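Local coordinates for protein bacteriocin (Pseudomonas syringae pv. tomato, PDB 4FZL) that probably kills competing bacteria by entering their periplasm and degrading the peptidoglycan precursor lipid II, as a calcium-binding relative of colicin M, at residues Asp15-Pro20 / Ala24-Gln29; Thr68-Ser73 / Glu78-Tyr83; Leu101-Phe106 / Ala110-Pro115; Val134-Arg139 / Gly182-Ser187. One frame throughout, in Å; residues are numbered along the deposited sequence.

Interaction 1 (Asp15-Pro20 / Ala24-Gln29)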
loop_
_atom_site.group_PDB
_atom_site.type_symbol
_atom_site.label_atom_id
_atom_site.label_comp_id
_atom_site.label_asym_id
_atom_site.label_seq_id
_atom_site.Cartn_x
_atom_site.Cartn_y
_atom_site.Cartn_z
ATOM N N ASP A 15 -2.883 10.356 18.746
ATOM C CA ASP A 15 -4.199 9.714 18.911
ATOM C C ASP A 15 -5.019 9.877 17.620
ATOM O O ASP A 15 -5.790 8.983 17.197
ATOM C CB ASP A 15 -4.911 10.312 20.118
ATOM C CG ASP A 15 -4.485 9.710 21.478
ATOM O OD1 ASP A 15 -3.735 8.686 21.536
ATOM O OD2 ASP A 15 -4.857 10.330 22.492
ATOM N N LEU A 16 -4.893 11.030 16.985
ATOM C CA LEU A 16 -5.623 11.295 15.745
ATOM C C LEU A 16 -4.961 10.644 14.536
ATOM O O LEU A 16 -5.678 10.067 13.703
ATOM C CB LEU A 16 -5.695 12.819 15.508
ATOM C CG LEU A 16 -6.686 13.593 16.405
ATOM C CD1 LEU A 16 -6.517 15.097 16.235
ATOM C CD2 LEU A 16 -8.174 13.128 16.184
ATOM N N TYR A 17 -3.619 10.745 14.328
ATOM C CA TYR A 17 -3.026 10.214 13.125
ATOM C C TYR A 17 -3.014 8.703 13.146
ATOM O O TYR A 17 -3.167 8.098 12.131
ATOM C CB TYR A 17 -1.595 10.720 13.011
ATOM C CG TYR A 17 -1.414 12.143 12.617
ATOM C CD1 TYR A 17 -2.245 12.709 11.664
ATOM C CD2 TYR A 17 -0.342 12.888 13.052
ATOM C CE1 TYR A 17 -2.023 13.972 11.155
ATOM C CE2 TYR A 17 -0.114 14.158 12.517
ATOM C CZ TYR A 17 -0.948 14.676 11.555
ATOM O OH TYR A 17 -0.721 15.939 11.022
ATOM N N CYS A 18 -2.843 8.069 14.290
ATOM C CA CYS A 18 -2.845 6.600 14.384
ATOM C C CYS A 18 -4.278 6.118 14.681
ATOM O O CYS A 18 -4.580 5.492 15.712
ATOM C CB CYS A 18 -1.874 6.084 15.468
ATOM S SG CYS A 18 -0.167 6.461 14.967
ATOM N N SER A 19 -5.196 6.548 13.843
ATOM C CA SER A 19 -6.591 6.227 13.952
ATOM C C SER A 19 -7.244 6.406 12.559
ATOM O O SER A 19 -6.607 6.871 11.628
ATOM C CB SER A 19 -7.285 7.125 14.984
ATOM O OG SER A 19 -7.611 8.379 14.398
ATOM N N PRO A 20 -8.546 6.093 12.447
ATOM C CA PRO A 20 -9.314 6.401 11.216
ATOM C C PRO A 20 -9.408 7.888 10.922
ATOM O O PRO A 20 -9.798 8.254 9.830
ATOM C CB PRO A 20 -10.699 5.886 11.564
ATOM C CG PRO A 20 -10.385 4.695 12.429
ATOM C CD PRO A 20 -9.356 5.261 13.352
ATOM N N ALA A 24 -8.253 13.111 7.671
ATOM C CA ALA A 24 -8.885 14.422 7.982
ATOM C C ALA A 24 -7.872 15.335 8.769
ATOM O O ALA A 24 -7.796 16.545 8.590
ATOM C CB ALA A 24 -10.139 14.243 8.815
ATOM N N THR A 25 -7.189 14.727 9.713
ATOM C CA THR A 25 -6.234 15.457 10.582
ATOM C C THR A 25 -5.039 15.949 9.752
ATOM O O THR A 25 -4.578 17.113 9.927
ATOM C CB THR A 25 -5.740 14.561 11.769
ATOM O OG1 THR A 25 -6.863 14.070 12.482
ATOM C CG2 THR A 25 -4.830 15.319 12.731
ATOM N N PHE A 26 -4.550 15.114 8.807
ATOM C CA PHE A 26 -3.483 15.527 7.979
ATOM C C PHE A 26 -3.894 16.614 6.963
ATOM O O PHE A 26 -3.141 17.590 6.718
ATOM C CB PHE A 26 -2.896 14.330 7.272
ATOM C CG PHE A 26 -1.718 14.703 6.451
ATOM C CD1 PHE A 26 -0.532 15.002 7.126
ATOM C CD2 PHE A 26 -1.737 14.749 5.060
ATOM C CE1 PHE A 26 0.581 15.309 6.365
ATOM C CE2 PHE A 26 -0.633 15.087 4.348
ATOM C CZ PHE A 26 0.527 15.369 4.984
ATOM N N GLN A 27 -5.112 16.500 6.413
ATOM C CA GLN A 27 -5.623 17.530 5.563
ATOM C C GLN A 27 -5.674 18.870 6.314
ATOM O O GLN A 27 -5.383 19.894 5.806
ATOM C CB GLN A 27 -7.052 17.164 5.084
ATOM C CG GLN A 27 -7.065 16.059 4.063
ATOM C CD GLN A 27 -8.444 15.514 3.727
ATOM O OE1 GLN A 27 -8.689 14.994 2.571
ATOM N NE2 GLN A 27 -9.264 15.500 4.659
ATOM N N ASP A 28 -6.101 18.852 7.554
ATOM C CA ASP A 28 -6.217 20.098 8.324
ATOM C C ASP A 28 -4.793 20.677 8.574
ATOM O O ASP A 28 -4.599 21.864 8.508
ATOM C CB ASP A 28 -6.881 19.859 9.673
ATOM C CG ASP A 28 -8.407 19.618 9.602
ATOM O OD1 ASP A 28 -9.062 19.915 8.597
ATOM O OD2 ASP A 28 -8.994 19.164 10.611
ATOM N N GLN A 29 -3.814 19.803 8.873
ATOM C CA GLN A 29 -2.491 20.258 9.143
ATOM C C GLN A 29 -1.930 20.891 7.854
ATOM O O GLN A 29 -1.284 21.920 7.875
ATOM C CB GLN A 29 -1.594 19.111 9.649
ATOM C CG GLN A 29 -0.114 19.446 9.615
ATOM C CD GLN A 29 0.174 20.434 10.722
ATOM O OE1 GLN A 29 0.237 20.045 11.898
ATOM N NE2 GLN A 29 0.404 21.708 10.353
HETATM O O HOH W 1 1.006 17.466 12.508
HETATM O O HOH W 2 -9.987 10.852 8.404
#
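Tyr17 reaches across to the helical segment Ala24-Gln29 and gives the largest share of the contact, with Thr25 close behind. Its CB carries the ring away from the end of helix 14-17, with CG anti to the carbonyl carbon (chi1 -74°). Of the ring atoms, CD1 lies 3.8 Å from Thr25 CG2. One atom further out, Tyr17 CE1 is 3.5 Å from the same Thr25 CG2. That methyl approaches the ring obliquely. At the ring edge, Tyr17 CE1 is also 3.6 Å from Phe26 N, which lies close to the ring plane. Phe26 CB sits near the same CE1 atom. At the tip, Tyr17 OH touches Gln29 CB at 3.6 Å. A water bridges the polar ends, 2.7 Å from Tyr17 OH and 2.8 Å from Gln29 OE1.

Leu16 covers the other branch of Thr25. Its CB comes within 3.5 Å of Thr25 OG1, and the two side chains cross at about a right angle. The hydroxyl has its polar partner in Asn21 O, four residues earlier, just before helix 22-33. Ser19 OG bonds to Leu16 O and also to Asn21 N, so one hydroxyl ties the end of the first helix to the start of the next. Beyond the pair, Tyr17 meets Phe46 edge-to-face. Two consecutive helices, 14-17 and 22-33, joined by a short connection, thus pack against each other through Tyr17, Leu16 and Thr25.

Interaction 2 (Thr68-Ser73 / Glu78-Tyr83)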
loop_
_atom_site.group_PDB
_atom_site.type_symbol
_atom_site.label_atom_id
_atom_site.label_comp_id
_atom_site.label_asym_id
_atom_site.label_seq_id
_atom_site.Cartn_x
_atom_site.Cartn_y
_atom_site.Cartn_z
ATOM N N THR A 68 9.571 10.678 19.116
ATOM C CA THR A 68 10.451 10.860 20.246
ATOM C C THR A 68 11.907 11.068 19.796
ATOM O O THR A 68 12.659 11.939 20.321
ATOM C CB THR A 68 10.284 9.729 21.294
ATOM O OG1 THR A 68 8.933 9.688 21.719
ATOM C CG2 THR A 68 11.257 9.913 22.468
ATOM N N ASP A 69 12.312 10.304 18.800
ATOM C CA ASP A 69 13.664 10.464 18.280
ATOM C C ASP A 69 13.884 11.797 17.588
ATOM O O ASP A 69 14.941 12.460 17.758
ATOM C CB ASP A 69 14.040 9.266 17.430
ATOM C CG ASP A 69 15.555 9.156 17.270
ATOM O OD1 ASP A 69 16.274 9.086 18.311
ATOM O OD2 ASP A 69 16.013 9.172 16.118
ATOM N N ILE A 70 12.873 12.233 16.824
ATOM C CA ILE A 70 12.935 13.575 16.198
ATOM C C ILE A 70 13.120 14.623 17.333
ATOM O O ILE A 70 13.843 15.607 17.186
ATOM C CB ILE A 70 11.677 13.852 15.347
ATOM C CG1 ILE A 70 11.657 12.964 14.069
ATOM C CG2 ILE A 70 11.615 15.333 14.873
ATOM C CD1 ILE A 70 10.320 12.984 13.326
ATOM N N GLY A 71 12.403 14.395 18.426
ATOM C CA GLY A 71 12.468 15.209 19.636
ATOM C C GLY A 71 13.799 15.325 20.342
ATOM O O GLY A 71 13.989 16.176 21.224
ATOM N N ARG A 72 14.742 14.492 19.987
ATOM C CA ARG A 72 16.099 14.608 20.574
ATOM C C ARG A 72 16.932 15.763 19.944
ATOM O O ARG A 72 17.977 16.142 20.464
ATOM C CB ARG A 72 16.861 13.234 20.468
ATOM C CG ARG A 72 16.169 12.130 21.317
ATOM C CD ARG A 72 16.773 10.746 21.399
ATOM N NE ARG A 72 16.034 9.938 22.425
ATOM C CZ ARG A 72 15.170 8.934 22.176
ATOM N NH1 ARG A 72 14.932 8.540 20.920
ATOM N NH2 ARG A 72 14.520 8.311 23.172
ATOM N N SER A 73 16.481 16.272 18.804
ATOM C CA SER A 73 17.136 17.367 18.103
ATOM C C SER A 73 16.568 18.687 18.577
ATOM O O SER A 73 15.365 18.756 18.891
ATOM C CB SER A 73 16.834 17.251 16.619
ATOM O OG SER A 73 17.393 18.356 15.935
ATOM N N GLU A 78 12.691 20.866 8.019
ATOM C CA GLU A 78 12.031 19.685 7.400
ATOM C C GLU A 78 12.884 18.419 7.273
ATOM O O GLU A 78 12.339 17.333 7.058
ATOM C CB GLU A 78 11.409 20.010 6.028
ATOM C CG GLU A 78 12.467 20.391 5.026
ATOM C CD GLU A 78 11.878 21.085 3.779
ATOM O OE1 GLU A 78 11.879 22.342 3.671
ATOM O OE2 GLU A 78 11.363 20.355 2.938
ATOM N N ASN A 79 14.208 18.564 7.438
ATOM C CA ASN A 79 15.162 17.469 7.391
ATOM C C ASN A 79 15.517 16.855 8.740
ATOM O O ASN A 79 16.405 16.020 8.797
ATOM C CB ASN A 79 16.429 17.917 6.631
ATOM C CG ASN A 79 16.109 18.301 5.253
ATOM O OD1 ASN A 79 16.537 19.337 4.743
ATOM N ND2 ASN A 79 15.278 17.509 4.647
ATOM N N ILE A 80 14.745 17.169 9.778
ATOM C CA ILE A 80 14.971 16.513 11.055
ATOM C C ILE A 80 14.546 15.054 11.073
ATOM O O ILE A 80 14.866 14.329 11.998
ATOM C CB ILE A 80 14.320 17.253 12.248
ATOM C CG1 ILE A 80 12.788 17.401 12.086
ATOM C CG2 ILE A 80 14.996 18.620 12.425
ATOM C CD1 ILE A 80 12.117 18.260 13.135
ATOM N N ILE A 81 13.842 14.651 10.030
ATOM C CA ILE A 81 13.662 13.274 9.704
ATOM C C ILE A 81 13.936 13.213 8.204
ATOM O O ILE A 81 13.414 14.036 7.411
ATOM C CB ILE A 81 12.300 12.720 10.044
ATOM C CG1 ILE A 81 12.127 11.270 9.549
ATOM C CG2 ILE A 81 11.174 13.641 9.460
ATOM C CD1 ILE A 81 10.926 10.587 10.129
ATOM N N LYS A 82 14.785 12.257 7.803
ATOM C CA LYS A 82 15.150 12.013 6.386
ATOM C C LYS A 82 14.443 10.794 5.852
ATOM O O LYS A 82 14.301 9.840 6.531
ATOM C CB LYS A 82 16.660 11.926 6.237
ATOM C CG LYS A 82 17.305 13.311 6.429
ATOM C CD LYS A 82 18.818 13.271 6.469
ATOM C CE LYS A 82 19.371 14.691 6.564
ATOM N NZ LYS A 82 20.707 14.763 7.231
ATOM N N TYR A 83 14.009 10.883 4.603
ATOM C CA TYR A 83 13.398 9.763 3.909
ATOM C C TYR A 83 14.553 8.867 3.509
ATOM O O TYR A 83 15.332 9.228 2.637
ATOM C CB TYR A 83 12.562 10.265 2.738
ATOM C CG TYR A 83 11.672 9.166 2.169
ATOM C CD1 TYR A 83 10.468 8.872 2.790
ATOM C CD2 TYR A 83 12.056 8.417 1.097
ATOM C CE1 TYR A 83 9.634 7.874 2.317
ATOM C CE2 TYR A 83 11.212 7.403 0.591
ATOM C CZ TYR A 83 10.020 7.145 1.226
ATOM O OH TYR A 83 9.212 6.099 0.794
#
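The guanidinium of Arg72 has Thr68 O over one face, offset toward the rim, and the carboxylate of Asp69 at its edge. Arg72 NH1 gives a hydrogen bond of 3.0 Å to Asp69 OD1, with an N-H...O angle of 155°. It uses the anti lone pair of that oxygen and forms a salt bridge within the segment.

The contact with Glu78-Tyr83 is apolar and centres on Ile70. Its two branches take different partners. Ile70 CG2 meets Ile80 CD1 at 3.4 Å, tighter than usual for two carbons, and Ile80 CG1 lies behind at 3.7 Å. Ile80 holds CG1 between its backbone N and carbonyl carbon (chi1 59°), and this sends CD1 onto that methyl. The longer branch ends in Ile70 CD1, 3.8 Å from Ile81 CB. Ser73 OG only brushes Ile80 CG2 at 4.3 Å; it is hydrogen-bonded by Gln75 N, outside the segments.

Leu10 and Thr45 also touch Ile70, while Val6 touches Ile80 and Val41 touches Ile81. The cluster therefore lies where helices 5-12 and 37-54 meet the end of helix 59-70. A type I beta turn spans Ile70 to Ser73, and the returning loop folds back through its isoleucines, a small hydrophobic cluster at a helix C-terminus.

Interaction 3 (Leu101-Phe106 / Ala110-Pro115)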
loop_
_atom_site.group_PDB
_atom_site.type_symbol
_atom_site.label_atom_id
_atom_site.label_comp_id
_atom_site.label_asym_id
_atom_site.label_seq_id
_atom_site.Cartn_x
_atom_site.Cartn_y
_atom_site.Cartn_z
ATOM N N LEU A 101 2.477 7.769 -0.863
ATOM C CA LEU A 101 2.429 9.193 -1.236
ATOM C C LEU A 101 3.826 9.877 -1.003
ATOM O O LEU A 101 4.412 10.579 -1.843
ATOM C CB LEU A 101 1.347 9.940 -0.428
ATOM C CG LEU A 101 1.272 11.456 -0.595
ATOM C CD1 LEU A 101 0.724 11.656 -1.989
ATOM C CD2 LEU A 101 0.277 11.935 0.454
ATOM N N ALA A 102 4.318 9.652 0.211
ATOM C CA ALA A 102 5.673 10.097 0.595
ATOM C C ALA A 102 6.741 9.639 -0.439
ATOM O O ALA A 102 7.613 10.425 -0.811
ATOM C CB ALA A 102 6.046 9.631 2.022
ATOM N N HIS A 103 6.646 8.394 -0.897
ATOM C CA HIS A 103 7.637 7.831 -1.729
ATOM C C HIS A 103 7.634 8.568 -3.069
ATOM O O HIS A 103 8.661 8.737 -3.684
ATOM C CB HIS A 103 7.403 6.335 -1.938
ATOM C CG HIS A 103 8.587 5.651 -2.502
ATOM N ND1 HIS A 103 9.646 5.283 -1.728
ATOM C CD2 HIS A 103 8.907 5.290 -3.825
ATOM C CE1 HIS A 103 10.572 4.750 -2.531
ATOM N NE2 HIS A 103 10.087 4.717 -3.797
ATOM N N GLY A 104 6.469 9.002 -3.557
ATOM C CA GLY A 104 6.439 9.703 -4.879
ATOM C C GLY A 104 7.136 11.086 -4.812
ATOM O O GLY A 104 7.589 11.621 -5.812
ATOM N N MET A 105 7.196 11.661 -3.618
ATOM C CA MET A 105 7.803 12.981 -3.448
ATOM C C MET A 105 9.217 12.968 -2.855
ATOM O O MET A 105 9.941 13.960 -2.963
ATOM C CB MET A 105 6.914 13.851 -2.566
ATOM C CG MET A 105 5.653 14.360 -3.254
ATOM S SD MET A 105 4.540 14.813 -1.916
ATOM C CE MET A 105 5.832 14.849 -0.681
ATOM N N PHE A 106 9.590 11.873 -2.198
ATOM C CA PHE A 106 10.904 11.784 -1.554
ATOM C C PHE A 106 11.744 10.612 -1.999
ATOM O O PHE A 106 12.954 10.635 -1.770
ATOM C CB PHE A 106 10.774 11.701 -0.032
ATOM C CG PHE A 106 9.993 12.834 0.586
ATOM C CD1 PHE A 106 10.385 14.139 0.330
ATOM C CD2 PHE A 106 8.858 12.612 1.275
ATOM C CE1 PHE A 106 9.675 15.213 0.826
ATOM C CE2 PHE A 106 8.146 13.664 1.803
ATOM C CZ PHE A 106 8.529 14.959 1.564
ATOM N N ALA A 110 12.777 5.400 -6.932
ATOM C CA ALA A 110 13.229 4.036 -6.572
ATOM C C ALA A 110 12.036 3.100 -6.532
ATOM O O ALA A 110 10.955 3.509 -6.116
ATOM C CB ALA A 110 13.924 4.031 -5.201
ATOM N N PRO A 111 12.189 1.841 -6.966
ATOM C CA PRO A 111 11.075 0.909 -6.720
ATOM C C PRO A 111 10.758 0.729 -5.226
ATOM O O PRO A 111 11.659 0.902 -4.391
ATOM C CB PRO A 111 11.587 -0.421 -7.281
ATOM C CG PRO A 111 12.817 -0.116 -8.056
ATOM C CD PRO A 111 13.353 1.186 -7.563
ATOM N N LEU A 112 9.507 0.347 -4.862
ATOM C CA LEU A 112 9.034 0.139 -3.481
ATOM C C LEU A 112 8.494 -1.313 -3.554
ATOM O O LEU A 112 8.056 -1.806 -4.636
ATOM C CB LEU A 112 7.893 1.230 -3.216
ATOM C CG LEU A 112 6.865 1.350 -2.165
ATOM C CD1 LEU A 112 7.604 1.538 -0.873
ATOM C CD2 LEU A 112 5.993 2.577 -2.296
ATOM N N THR A 113 8.507 -2.006 -2.427
ATOM C CA THR A 113 7.963 -3.362 -2.306
ATOM C C THR A 113 6.695 -3.374 -1.528
ATOM O O THR A 113 6.640 -2.744 -0.475
ATOM C CB THR A 113 8.992 -4.311 -1.701
ATOM O OG1 THR A 113 10.156 -4.289 -2.534
ATOM C CG2 THR A 113 8.425 -5.717 -1.538
ATOM N N PHE A 114 5.664 -4.046 -2.035
ATOM C CA PHE A 114 4.400 -4.243 -1.371
ATOM C C PHE A 114 4.178 -5.752 -1.312
ATOM O O PHE A 114 3.658 -6.316 -2.217
ATOM C CB PHE A 114 3.231 -3.564 -2.094
ATOM C CG PHE A 114 2.000 -3.326 -1.239
ATOM C CD1 PHE A 114 1.786 -3.902 -0.019
ATOM C CD2 PHE A 114 1.007 -2.524 -1.696
ATOM C CE1 PHE A 114 0.672 -3.641 0.725
ATOM C CE2 PHE A 114 -0.152 -2.303 -0.997
ATOM C CZ PHE A 114 -0.317 -2.877 0.234
ATOM N N PRO A 115 4.707 -6.412 -0.275
ATOM C CA PRO A 115 4.606 -7.893 -0.259
ATOM C C PRO A 115 3.161 -8.368 -0.504
ATOM O O PRO A 115 2.224 -7.804 0.102
ATOM C CB PRO A 115 5.123 -8.271 1.127
ATOM C CG PRO A 115 6.061 -7.101 1.445
ATOM C CD PRO A 115 5.400 -5.878 0.914
#
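His103 and Ala110 form the tight part of this contact. His103 NE2 donates to Ala110 O at 2.8 Å, and the bond is nearly straight, with an N-H...O angle of 165°. The oxygen lies close to the imidazole plane, at the ring edge. Seen from the acceptor, the donor stands above the carbonyl plane, 35° out of it. His103 CG is anti to its backbone N (chi1 -165°), which swings the ring off helix 96-106 toward the strand segment.

Leu112 packs more loosely. Its CB sits over one face of the imidazole, 4.3 Å from the ring centroid, as a CH-pi contact. Its CD2 reaches the root of the same side chain, 4.0 Å from His103 CG. The two side chains slide past each other in opposite directions. Towards solvent the contact thins out. Ala110 CB is 4.1 Å from His103 NE2, and the exposed Pro111 turns its CB away and comes no nearer than 4.2 Å, from its O to His103 NE2.

Other residues complete the imidazole's surroundings. Tyr83 OH is hydrogen-bonded to His103 ND1, and Tyr224 and His88 meet the ring edge-to-face. Leu112 pairs through its backbone with strand 224-227.

Both imidazole nitrogens therefore have partners, and the rotation of the buried ring is fixed from two sides. With NE2 as donor, ND1 is probably the acceptor of the hydrogen bond with Tyr83 OH.

Interaction 4 (Val134-Arg139 / Gly182-Ser187)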
loop_
_atom_site.group_PDB
_atom_site.type_symbol
_atom_site.label_atom_id
_atom_site.label_comp_id
_atom_site.label_asym_id
_atom_site.label_seq_id
_atom_site.Cartn_x
_atom_site.Cartn_y
_atom_site.Cartn_z
ATOM N N VAL A 134 -11.766 -20.509 -18.384
ATOM C CA VAL A 134 -10.539 -21.263 -18.741
ATOM C C VAL A 134 -10.454 -22.578 -17.981
ATOM O O VAL A 134 -10.090 -23.626 -18.560
ATOM C CB VAL A 134 -9.276 -20.438 -18.496
ATOM C CG1 VAL A 134 -7.996 -21.234 -18.788
ATOM C CG2 VAL A 134 -9.334 -19.210 -19.370
ATOM N N ILE A 135 -10.742 -22.487 -16.693
ATOM C CA ILE A 135 -10.968 -23.670 -15.771
ATOM C C ILE A 135 -11.827 -24.724 -16.436
ATOM O O ILE A 135 -11.471 -25.927 -16.512
ATOM C CB ILE A 135 -11.350 -23.363 -14.338
ATOM C CG1 ILE A 135 -10.199 -22.577 -13.687
ATOM C CG2 ILE A 135 -11.457 -24.637 -13.536
ATOM C CD1 ILE A 135 -10.547 -22.084 -12.325
ATOM N N GLN A 136 -12.955 -24.266 -16.941
ATOM C CA GLN A 136 -13.964 -25.153 -17.502
ATOM C C GLN A 136 -13.893 -25.239 -19.037
ATOM O O GLN A 136 -14.875 -25.531 -19.695
ATOM C CB GLN A 136 -15.325 -24.700 -16.986
ATOM C CG GLN A 136 -15.279 -24.544 -15.470
ATOM C CD GLN A 136 -16.612 -24.229 -14.818
ATOM O OE1 GLN A 136 -16.950 -24.807 -13.767
ATOM N NE2 GLN A 136 -17.375 -23.302 -15.418
ATOM N N SER A 137 -12.698 -25.032 -19.590
ATOM C CA SER A 137 -12.434 -25.324 -20.997
ATOM C C SER A 137 -12.014 -26.801 -21.188
ATOM O O SER A 137 -11.935 -27.575 -20.195
ATOM C CB SER A 137 -11.394 -24.341 -21.578
ATOM O OG SER A 137 -10.082 -24.576 -21.089
ATOM N N ALA A 138 -11.826 -27.192 -22.435
ATOM C CA ALA A 138 -11.515 -28.592 -22.893
ATOM C C ALA A 138 -10.377 -29.192 -22.093
ATOM O O ALA A 138 -9.225 -28.853 -22.320
ATOM C CB ALA A 138 -11.136 -28.595 -24.334
ATOM N N ARG A 139 -10.715 -30.063 -21.140
ATOM C CA ARG A 139 -9.711 -30.692 -20.280
ATOM C C ARG A 139 -9.792 -32.187 -20.148
ATOM O O ARG A 139 -10.880 -32.738 -19.997
ATOM C CB ARG A 139 -9.808 -30.137 -18.880
ATOM C CG ARG A 139 -8.711 -29.170 -18.613
ATOM C CD ARG A 139 -8.982 -28.486 -17.312
ATOM N NE ARG A 139 -8.841 -27.047 -17.534
ATOM C CZ ARG A 139 -7.678 -26.413 -17.691
ATOM N NH1 ARG A 139 -6.523 -27.087 -17.624
ATOM N NH2 ARG A 139 -7.679 -25.101 -17.911
ATOM N N GLY A 182 -16.841 -34.787 -14.052
ATOM C CA GLY A 182 -16.774 -33.362 -14.395
ATOM C C GLY A 182 -16.604 -32.535 -13.127
ATOM O O GLY A 182 -16.682 -31.321 -13.168
ATOM N N ALA A 183 -16.395 -33.193 -11.987
ATOM C CA ALA A 183 -16.002 -32.503 -10.758
ATOM C C ALA A 183 -14.485 -32.179 -10.760
ATOM O O ALA A 183 -13.672 -33.035 -11.130
ATOM C CB ALA A 183 -16.350 -33.356 -9.565
ATOM N N TRP A 184 -14.095 -30.984 -10.324
ATOM C CA TRP A 184 -12.663 -30.612 -10.379
ATOM C C TRP A 184 -12.213 -29.848 -9.169
ATOM O O TRP A 184 -13.018 -29.174 -8.497
ATOM C CB TRP A 184 -12.349 -29.775 -11.619
ATOM C CG TRP A 184 -13.224 -28.539 -11.719
ATOM C CD1 TRP A 184 -14.433 -28.413 -12.415
ATOM C CD2 TRP A 184 -13.015 -27.218 -11.074
ATOM N NE1 TRP A 184 -14.955 -27.146 -12.266
ATOM C CE2 TRP A 184 -14.153 -26.377 -11.481
ATOM C CE3 TRP A 184 -12.035 -26.666 -10.248
ATOM C CZ2 TRP A 184 -14.284 -25.055 -11.056
ATOM C CZ3 TRP A 184 -12.183 -25.325 -9.822
ATOM C CH2 TRP A 184 -13.274 -24.540 -10.228
ATOM N N THR A 185 -10.916 -29.988 -8.885
ATOM C CA THR A 185 -10.210 -29.179 -7.895
ATOM C C THR A 185 -9.002 -28.500 -8.527
ATOM O O THR A 185 -8.267 -29.083 -9.388
ATOM C CB THR A 185 -9.754 -30.006 -6.690
ATOM O OG1 THR A 185 -10.902 -30.617 -6.122
ATOM C CG2 THR A 185 -9.091 -29.109 -5.602
ATOM N N PHE A 186 -8.824 -27.232 -8.158
ATOM C CA PHE A 186 -7.666 -26.470 -8.576
ATOM C C PHE A 186 -6.829 -26.263 -7.331
ATOM O O PHE A 186 -7.370 -25.922 -6.285
ATOM C CB PHE A 186 -8.072 -25.107 -9.157
ATOM C CG PHE A 186 -6.901 -24.187 -9.347
ATOM C CD1 PHE A 186 -6.144 -24.227 -10.529
ATOM C CD2 PHE A 186 -6.474 -23.401 -8.293
ATOM C CE1 PHE A 186 -4.979 -23.438 -10.670
ATOM C CE2 PHE A 186 -5.295 -22.607 -8.442
ATOM C CZ PHE A 186 -4.599 -22.608 -9.611
ATOM N N SER A 187 -5.536 -26.533 -7.417
ATOM C CA SER A 187 -4.580 -26.180 -6.361
ATOM C C SER A 187 -3.449 -25.408 -7.006
ATOM O O SER A 187 -2.903 -25.798 -8.041
ATOM C CB SER A 187 -4.008 -27.410 -5.624
ATOM O OG SER A 187 -3.048 -28.124 -6.415
#
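Ile135 and Phe186 mark the nearest backbone approach, with CA atoms 8.4 Å apart, where the end of helix 129-135 faces the start of strand 184-197. The gap is filled by side chains. Ile135 puts CG2 squarely over the six-membered ring of Trp184, 3.6 Å from the ring centroid and 3° off its normal, a close CH-pi contact. The methyl is thus almost equally far from the ring's six carbons, with Trp184 CH2 at 3.8 Å. The indole gets there because Trp184 CG stands between its backbone N and carbonyl carbon (chi1 55°).

Gln136 comes to the edge of the same indole. Trp184 NE1 gives a weak hydrogen bond to Gln136 OE1, 3.4 Å long and bent to 143°. The amide plane is perpendicular to the indole.

The turn after the helix is held from within. Val134 O accepts from Ser137 N, from Ser137 OG at 2.7 Å and from Arg139 NH2 at 2.9 Å. Arg139 NE also reaches Ile135 O at 3.0 Å. Arg139 NH1 bonds to Ser144 OG and Ser145 O, which joins the turn to strand 142-153.

Trp184 further touches Arg126 and Val236, and lies about 6 Å from the side chain of Asp177, a magnesium ligand in another structure of this protein. Helix 129-135 thus packs through Ile135 against strand 184-197, which pairs with strands 167-178 and 232-238.

The four contacts follow one another along the chain without overlap. Interactions 1 and 2 lie among the helices of the N-terminal half, with centres 19 Å apart, and do not touch. Interaction 3 lies nearest the middle of the chain, about 20 Å between centres from interaction 2. These two do touch, through Tyr83 of the 78-83 segment, which packs against helix 96-106. Interaction 4 is remote, 49 Å from interaction 1 and 56 Å from interaction 2 between centres. Interactions 3 and 4 reach the same mixed sheet, which thus connects the helical part to the far end of this elongated protein.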